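PDB 4ITA: succinate-semialdehyde dehydrogenase from Synechococcus sp., which oxidises succinic semialdehyde to succinate, probably with NADP+ as the hydride acceptor, and binds NADPH in this structure. Local coordinates for residues N106-T111 against E115-Y120; T44-R49 against H99-L104. All blocks are in the same frame, centred on the assembly; numbering follows the deposited sequence.

Contact 1: residues N106-T111 against E115-Y120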
loop_
_atom_site.group_PDB
_atom_site.type_symbol
_atom_site.label_atom_id
_atom_site.label_comp_id
_atom_site.label_asym_id
_atom_site.label_seq_id
_atom_site.Cartn_x
_atom_site.Cartn_y
_atom_site.Cartn_z
ATOM N N ASN A 106 -2.225 1.251 -21.006
ATOM C CA ASN A 106 -1.754 2.617 -20.781
ATOM C C ASN A 106 -2.916 3.564 -20.536
ATOM O O ASN A 106 -3.946 3.479 -21.206
ATOM C CB ASN A 106 -0.991 3.140 -21.995
ATOM C CG ASN A 106 0.288 2.386 -22.271
ATOM O OD1 ASN A 106 0.767 1.592 -21.456
ATOM N ND2 ASN A 106 0.864 2.643 -23.439
ATOM N N GLU A 107 -2.741 4.476 -19.590
ATOM C CA GLU A 107 -3.735 5.515 -19.351
ATOM C C GLU A 107 -3.117 6.867 -19.680
ATOM O O GLU A 107 -2.173 7.302 -19.022
ATOM C CB GLU A 107 -4.246 5.456 -17.910
ATOM C CG GLU A 107 -5.022 4.166 -17.630
ATOM C CD GLU A 107 -5.402 3.965 -16.171
ATOM O OE1 GLU A 107 -4.653 4.415 -15.281
ATOM O OE2 GLU A 107 -6.452 3.338 -15.921
ATOM N N TYR A 108 -3.634 7.515 -20.719
ATOM C CA TYR A 108 -3.048 8.751 -21.220
ATOM C C TYR A 108 -3.645 9.964 -20.527
ATOM O O TYR A 108 -4.847 10.006 -20.249
ATOM C CB TYR A 108 -3.220 8.848 -22.746
ATOM C CG TYR A 108 -2.437 7.782 -23.477
ATOM C CD1 TYR A 108 -2.964 6.513 -23.652
ATOM C CD2 TYR A 108 -1.157 8.035 -23.954
ATOM C CE1 TYR A 108 -2.242 5.524 -24.292
ATOM C CE2 TYR A 108 -0.426 7.048 -24.598
ATOM C CZ TYR A 108 -0.979 5.798 -24.764
ATOM O OH TYR A 108 -0.265 4.804 -25.396
ATOM N N THR A 109 -2.794 10.942 -20.236
ATOM C CA THR A 109 -3.228 12.193 -19.626
ATOM C C THR A 109 -2.645 13.318 -20.460
ATOM O O THR A 109 -1.455 13.315 -20.764
ATOM C CB THR A 109 -2.729 12.309 -18.174
ATOM O OG1 THR A 109 -3.367 11.306 -17.372
ATOM C CG2 THR A 109 -3.047 13.688 -17.595
ATOM N N GLU A 110 -3.480 14.276 -20.838
ATOM C CA GLU A 110 -3.036 15.356 -21.707
ATOM C C GLU A 110 -2.161 16.363 -20.966
ATOM O O GLU A 110 -2.546 16.901 -19.925
ATOM C CB GLU A 110 -4.239 16.059 -22.348
ATOM C CG GLU A 110 -3.881 16.997 -23.498
ATOM C CD GLU A 110 -3.315 16.269 -24.709
ATOM O OE1 GLU A 110 -2.603 16.915 -25.505
ATOM O OE2 GLU A 110 -3.576 15.055 -24.863
ATOM N N THR A 111 -0.962 16.579 -21.496
ATOM C CA THR A 111 -0.051 17.607 -21.007
ATOM C C THR A 111 0.594 18.235 -22.232
ATOM O O THR A 111 0.161 17.990 -23.358
ATOM C CB THR A 111 1.061 17.031 -20.104
ATOM O OG1 THR A 111 1.922 16.179 -20.868
ATOM C CG2 THR A 111 0.481 16.248 -18.919
ATOM N N GLU A 115 3.555 12.745 -25.761
ATOM C CA GLU A 115 2.856 11.643 -25.124
ATOM C C GLU A 115 3.140 11.662 -23.643
ATOM O O GLU A 115 4.288 11.771 -23.235
ATOM C CB GLU A 115 3.285 10.290 -25.706
ATOM C CG GLU A 115 2.652 9.959 -27.048
ATOM C CD GLU A 115 2.855 8.513 -27.453
ATOM O OE1 GLU A 115 3.172 7.687 -26.576
ATOM O OE2 GLU A 115 2.706 8.201 -28.653
ATOM N N SER A 116 2.089 11.577 -22.838
ATOM C CA SER A 116 2.258 11.396 -21.403
ATOM C C SER A 116 1.205 10.429 -20.904
ATOM O O SER A 116 0.023 10.560 -21.220
ATOM C CB SER A 116 2.220 12.727 -20.644
ATOM O OG SER A 116 1.136 13.530 -21.059
ATOM N N TYR A 117 1.650 9.426 -20.159
ATOM C CA TYR A 117 0.754 8.368 -19.729
ATOM C C TYR A 117 1.320 7.618 -18.550
ATOM O O TYR A 117 2.478 7.807 -18.166
ATOM C CB TYR A 117 0.467 7.382 -20.874
ATOM C CG TYR A 117 1.682 6.757 -21.550
ATOM C CD1 TYR A 117 2.346 7.417 -22.577
ATOM C CD2 TYR A 117 2.143 5.491 -21.186
ATOM C CE1 TYR A 117 3.447 6.840 -23.218
ATOM C CE2 TYR A 117 3.242 4.905 -21.820
ATOM C CZ TYR A 117 3.889 5.584 -22.836
ATOM O OH TYR A 117 4.977 5.012 -23.473
ATOM N N VAL A 118 0.484 6.765 -17.978
ATOM C CA VAL A 118 0.946 5.788 -17.011
ATOM C C VAL A 118 0.842 4.416 -17.664
ATOM O O VAL A 118 -0.184 4.089 -18.281
ATOM C CB VAL A 118 0.098 5.826 -15.723
ATOM C CG1 VAL A 118 0.553 4.752 -14.741
ATOM C CG2 VAL A 118 0.170 7.214 -15.074
ATOM N N CYS A 119 1.908 3.629 -17.561
ATOM C CA CYS A 119 1.858 2.231 -17.975
ATOM C C CYS A 119 2.078 1.370 -16.745
ATOM O O CYS A 119 2.460 1.879 -15.686
ATOM C CB CYS A 119 2.868 1.924 -19.087
ATOM S SG CYS A 119 4.594 2.102 -18.644
ATOM N N TYR A 120 1.808 0.079 -16.874
ATOM C CA TYR A 120 1.796 -0.800 -15.720
ATOM C C TYR A 120 2.689 -1.988 -16.001
ATOM O O TYR A 120 2.497 -2.700 -16.978
ATOM C CB TYR A 120 0.359 -1.216 -15.383
ATOM C CG TYR A 120 -0.501 -0.015 -15.061
ATOM C CD1 TYR A 120 -0.494 0.544 -13.788
ATOM C CD2 TYR A 120 -1.286 0.590 -16.042
ATOM C CE1 TYR A 120 -1.263 1.659 -13.494
ATOM C CE2 TYR A 120 -2.049 1.710 -15.756
ATOM C CZ TYR A 120 -2.029 2.242 -14.483
ATOM O OH TYR A 120 -2.795 3.358 -14.195
HETATM O O HOH W 1 0.527 -0.384 -19.549
HETATM O O HOH W 2 2.024 5.240 -26.689
HETATM O O HOH W 3 -0.710 12.368 -23.693
HETATM O O HOH W 4 -0.135 14.999 -23.852
#
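Tyr117 tucks its CG between the backbone N and carbonyl carbon (chi1 54°), whereas Tyr108, its non-hydrogen-bonded partner across the hairpin, holds CG beside the backbone N (chi1 -66°). The side chains therefore run alongside each other in the same direction. Tyr117 CB lies over a face of the Tyr108 ring, 4.0 Å from its centroid in a CH-pi contact, and Tyr108 CE2 comes within 3.5 Å of Tyr117 CD1. The Asn106 amide lies alongside the Tyr117 ring, ND2 3.7 Å from CE2, its plane turned 24° from the ring's. Asn106 ND2 gives a nearly straight, in-plane hydrogen bond of 3.1 Å to Tyr108 OH, while a water joins Asn106 OD1 to Tyr120 N. A second water, at the edge of the Tyr108 ring, links the hydroxyl to Glu115 OE1.

On the face shared by Glu107 and Val118, the extended Glu107 chain brings OE1 to the edge of the Tyr120 ring, in its plane, and Tyr120 OH donates to it; the refined separation is doubtfully short. In the backbone, Glu107 N bonds to Val118 O at 2.9 Å and Val118 N returns a bond to Glu107 O. Next along, Thr109 N bonds to Ser116 O, and Ser116 OG donates to Thr109 O at 2.6 Å, almost in line with the C=O bond; the same OG accepts from Thr111 OG1 at 2.8 Å.

Strand 448-455 pairs with the other edge of 115-120, and Leu425 and Pro426 of the second subunit pack on Thr109 and Val118, as expected for the oligomerisation arm of aldehyde dehydrogenases. Glu107 OE2 is salt-bridged to Arg445, which also makes a cation-pi contact with Tyr120; the salt bridge would favour the ionised carboxylate, and partners on both oxygens probably restrain its rotation.

Contact 2: residues T44-R49 against H99-L104. With EDO (1,2-ethanediol), chain S.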
loop_
_atom_site.group_PDB
_atom_site.type_symbol
_atom_site.label_atom_id
_atom_site.label_comp_id
_atom_site.label_asym_id
_atom_site.label_seq_id
_atom_site.Cartn_x
_atom_site.Cartn_y
_atom_site.Cartn_z
ATOM N N THR A 44 6.617 -12.118 -21.746
ATOM C CA THR A 44 5.537 -12.855 -22.404
ATOM C C THR A 44 4.383 -11.939 -22.769
ATOM O O THR A 44 4.169 -10.902 -22.146
ATOM C CB THR A 44 4.975 -14.012 -21.548
ATOM O OG1 THR A 44 4.471 -13.507 -20.297
ATOM C CG2 THR A 44 6.038 -15.074 -21.303
ATOM N N SER A 45 3.636 -12.325 -23.793
ATOM C CA SER A 45 2.466 -11.557 -24.179
ATOM C C SER A 45 1.289 -11.898 -23.284
ATOM O O SER A 45 1.233 -12.975 -22.671
ATOM C CB SER A 45 2.095 -11.859 -25.628
ATOM O OG SER A 45 1.664 -13.203 -25.741
ATOM N N PHE A 46 0.340 -10.975 -23.208
ATOM C CA PHE A 46 -0.914 -11.261 -22.539
ATOM C C PHE A 46 -1.610 -12.490 -23.115
ATOM O O PHE A 46 -2.264 -13.217 -22.380
ATOM C CB PHE A 46 -1.837 -10.043 -22.574
ATOM C CG PHE A 46 -1.455 -8.977 -21.594
ATOM C CD1 PHE A 46 -1.548 -9.212 -20.225
ATOM C CD2 PHE A 46 -0.988 -7.740 -22.029
ATOM C CE1 PHE A 46 -1.197 -8.227 -19.312
ATOM C CE2 PHE A 46 -0.634 -6.748 -21.120
ATOM C CZ PHE A 46 -0.734 -6.991 -19.759
ATOM N N SER A 47 -1.475 -12.732 -24.420
ATOM C CA SER A 47 -2.113 -13.900 -25.022
ATOM C C SER A 47 -1.605 -15.203 -24.413
ATOM O O SER A 47 -2.389 -16.109 -24.132
ATOM C CB SER A 47 -1.924 -13.917 -26.537
ATOM O OG SER A 47 -0.553 -13.851 -26.866
ATOM N N GLN A 48 -0.298 -15.298 -24.188
ATOM C CA GLN A 48 0.267 -16.483 -23.538
ATOM C C GLN A 48 -0.221 -16.609 -22.096
ATOM O O GLN A 48 -0.658 -17.681 -21.677
ATOM C CB GLN A 48 1.800 -16.459 -23.570
ATOM C CG GLN A 48 2.396 -16.803 -24.920
ATOM C CD GLN A 48 3.418 -15.779 -25.405
ATOM O OE1 GLN A 48 4.220 -15.249 -24.627
ATOM N NE2 GLN A 48 3.385 -15.493 -26.703
ATOM N N ARG A 49 -0.168 -15.510 -21.344
ATOM C CA ARG A 49 -0.581 -15.549 -19.941
ATOM C C ARG A 49 -2.045 -15.931 -19.839
ATOM O O ARG A 49 -2.430 -16.720 -18.983
ATOM C CB ARG A 49 -0.351 -14.197 -19.273
ATOM C CG ARG A 49 1.087 -13.721 -19.335
ATOM C CD ARG A 49 1.207 -12.332 -18.754
ATOM N NE ARG A 49 2.465 -11.723 -19.152
ATOM C CZ ARG A 49 2.772 -10.451 -18.951
ATOM N NH1 ARG A 49 1.922 -9.643 -18.337
ATOM N NH2 ARG A 49 3.941 -9.994 -19.371
ATOM N N HIS A 99 -10.130 -9.776 -18.345
ATOM C CA HIS A 99 -10.061 -8.334 -18.095
ATOM C C HIS A 99 -8.665 -7.782 -17.851
ATOM O O HIS A 99 -8.464 -6.571 -17.906
ATOM C CB HIS A 99 -10.931 -7.948 -16.889
ATOM C CG HIS A 99 -12.383 -8.239 -17.074
ATOM N ND1 HIS A 99 -13.223 -7.402 -17.783
ATOM C CD2 HIS A 99 -13.148 -9.273 -16.651
ATOM C CE1 HIS A 99 -14.440 -7.916 -17.793
ATOM N NE2 HIS A 99 -14.425 -9.045 -17.108
ATOM N N GLY A 100 -7.705 -8.651 -17.559
ATOM C CA GLY A 100 -6.400 -8.209 -17.090
ATOM C C GLY A 100 -5.634 -7.304 -18.034
ATOM O O GLY A 100 -5.036 -6.312 -17.599
ATOM N N GLU A 101 -5.654 -7.618 -19.326
ATOM C CA GLU A 101 -4.946 -6.785 -20.289
ATOM C C GLU A 101 -5.534 -5.376 -20.310
ATOM O O GLU A 101 -4.793 -4.383 -20.256
ATOM C CB GLU A 101 -4.981 -7.390 -21.694
ATOM C CG GLU A 101 -4.225 -6.542 -22.717
ATOM C CD GLU A 101 -3.920 -7.270 -24.013
ATOM O OE1 GLU A 101 -4.372 -8.416 -24.187
ATOM O OE2 GLU A 101 -3.209 -6.690 -24.857
ATOM N N GLN A 102 -6.862 -5.285 -20.373
ATOM C CA GLN A 102 -7.545 -3.994 -20.383
ATOM C C GLN A 102 -7.252 -3.223 -19.109
ATOM O O GLN A 102 -7.031 -2.013 -19.140
ATOM C CB GLN A 102 -9.056 -4.193 -20.517
ATOM C CG GLN A 102 -9.482 -4.957 -21.773
ATOM C CD GLN A 102 -9.660 -6.450 -21.539
ATOM O OE1 GLN A 102 -8.716 -7.152 -21.182
ATOM N NE2 GLN A 102 -10.878 -6.943 -21.737
ATOM N N PHE A 103 -7.249 -3.933 -17.986
ATOM C CA PHE A 103 -7.000 -3.329 -16.682
ATOM C C PHE A 103 -5.588 -2.770 -16.558
ATOM O O PHE A 103 -5.340 -1.917 -15.713
ATOM C CB PHE A 103 -7.235 -4.359 -15.577
ATOM C CG PHE A 103 -8.688 -4.625 -15.269
ATOM C CD1 PHE A 103 -9.717 -3.964 -15.934
ATOM C CD2 PHE A 103 -9.020 -5.550 -14.287
ATOM C CE1 PHE A 103 -11.054 -4.232 -15.615
ATOM C CE2 PHE A 103 -10.336 -5.812 -13.965
ATOM C CZ PHE A 103 -11.355 -5.156 -14.629
ATOM N N LEU A 104 -4.665 -3.259 -17.382
ATOM C CA LEU A 104 -3.271 -2.826 -17.330
ATOM C C LEU A 104 -2.851 -1.952 -18.513
ATOM O O LEU A 104 -1.673 -1.615 -18.649
ATOM C CB LEU A 104 -2.343 -4.040 -17.212
ATOM C CG LEU A 104 -2.443 -4.823 -15.901
ATOM C CD1 LEU A 104 -1.595 -6.085 -15.966
ATOM C CD2 LEU A 104 -1.998 -3.954 -14.720
HETATM C C1 EDO S . 5.054 -7.417 -18.350
HETATM O O1 EDO S . 6.196 -6.578 -18.599
HETATM C C2 EDO S . 3.735 -6.780 -18.780
HETATM O O2 EDO S . 2.701 -7.010 -17.807
#
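One face of the Phe46 ring lies against Glu101, whose CA sits over the centre, 4.0 Å from the centroid and only 7° off the ring normal, a CH-pi contact. Leu104 meets the same ring at its edge: CD1 is 4.0 Å from Phe46 CE1 and equally far from Phe46 CZ, so the methyl faces the bond between these two carbons, and the two side chains run at about a right angle. The Glu101 chain leaves its backbone with CG opposite the N (chi1 -179°) and stays extended, which takes it obliquely across the ring, past CD2, to bring OE1 to Phe46 CB. Glu101 CG approaches Phe46 CD2 to 3.5 Å, and OE1 finishes 3.4 Å from Phe46 CB. The ring thus has CA and CB of Glu101 over its face, while the carboxylate, tilted 25° from the ring plane, lies by CD2 and CB; its charge is shared with Arg50, which is salt-bridged to OE1.

The other flat group, the Arg49 guanidinium, is gripped along its edge. Its NE donates an almost straight hydrogen bond of 2.9 Å to Thr44 OG1, close to the guanidinium plane, and NH1 donates one of 2.8 Å to O2 of a 1,2-ethanediol, probably left from crystallisation. Met148 O takes a second bond from NH1, while Ala149 O is a partner of the diol.

The contact thus sets the first turn of helix 46-62, with Ser45 as its N-cap, against the last turn of helix 79-103. Helix 137-149 completes the setting by placing Met148 on Phe46 and Ala149 on Leu104, and helix 440-445 packs Ile444 against Leu104 and both Leu441 and Ile444 against Phe103.

From the N terminus, the chain first enters contact 2 at 44-49, passes through almost wholly helical sequence, and closes that long loop when helix 79-103 brings 99-104 back beside the start of helix 46-62. Contact 1 opens two residues later and closes at once, because 106-111 and 115-120 are arms of one hairpin. The two loops are therefore in series, neither enclosing the other. They still touch, with Tyr120 CD2 3.4 Å from Leu104 O. Arg445 joins them as well, bonding to Phe103 O and reaching Glu107 and Tyr120. Together they tie the N-terminal helices to the arm that meets the second subunit.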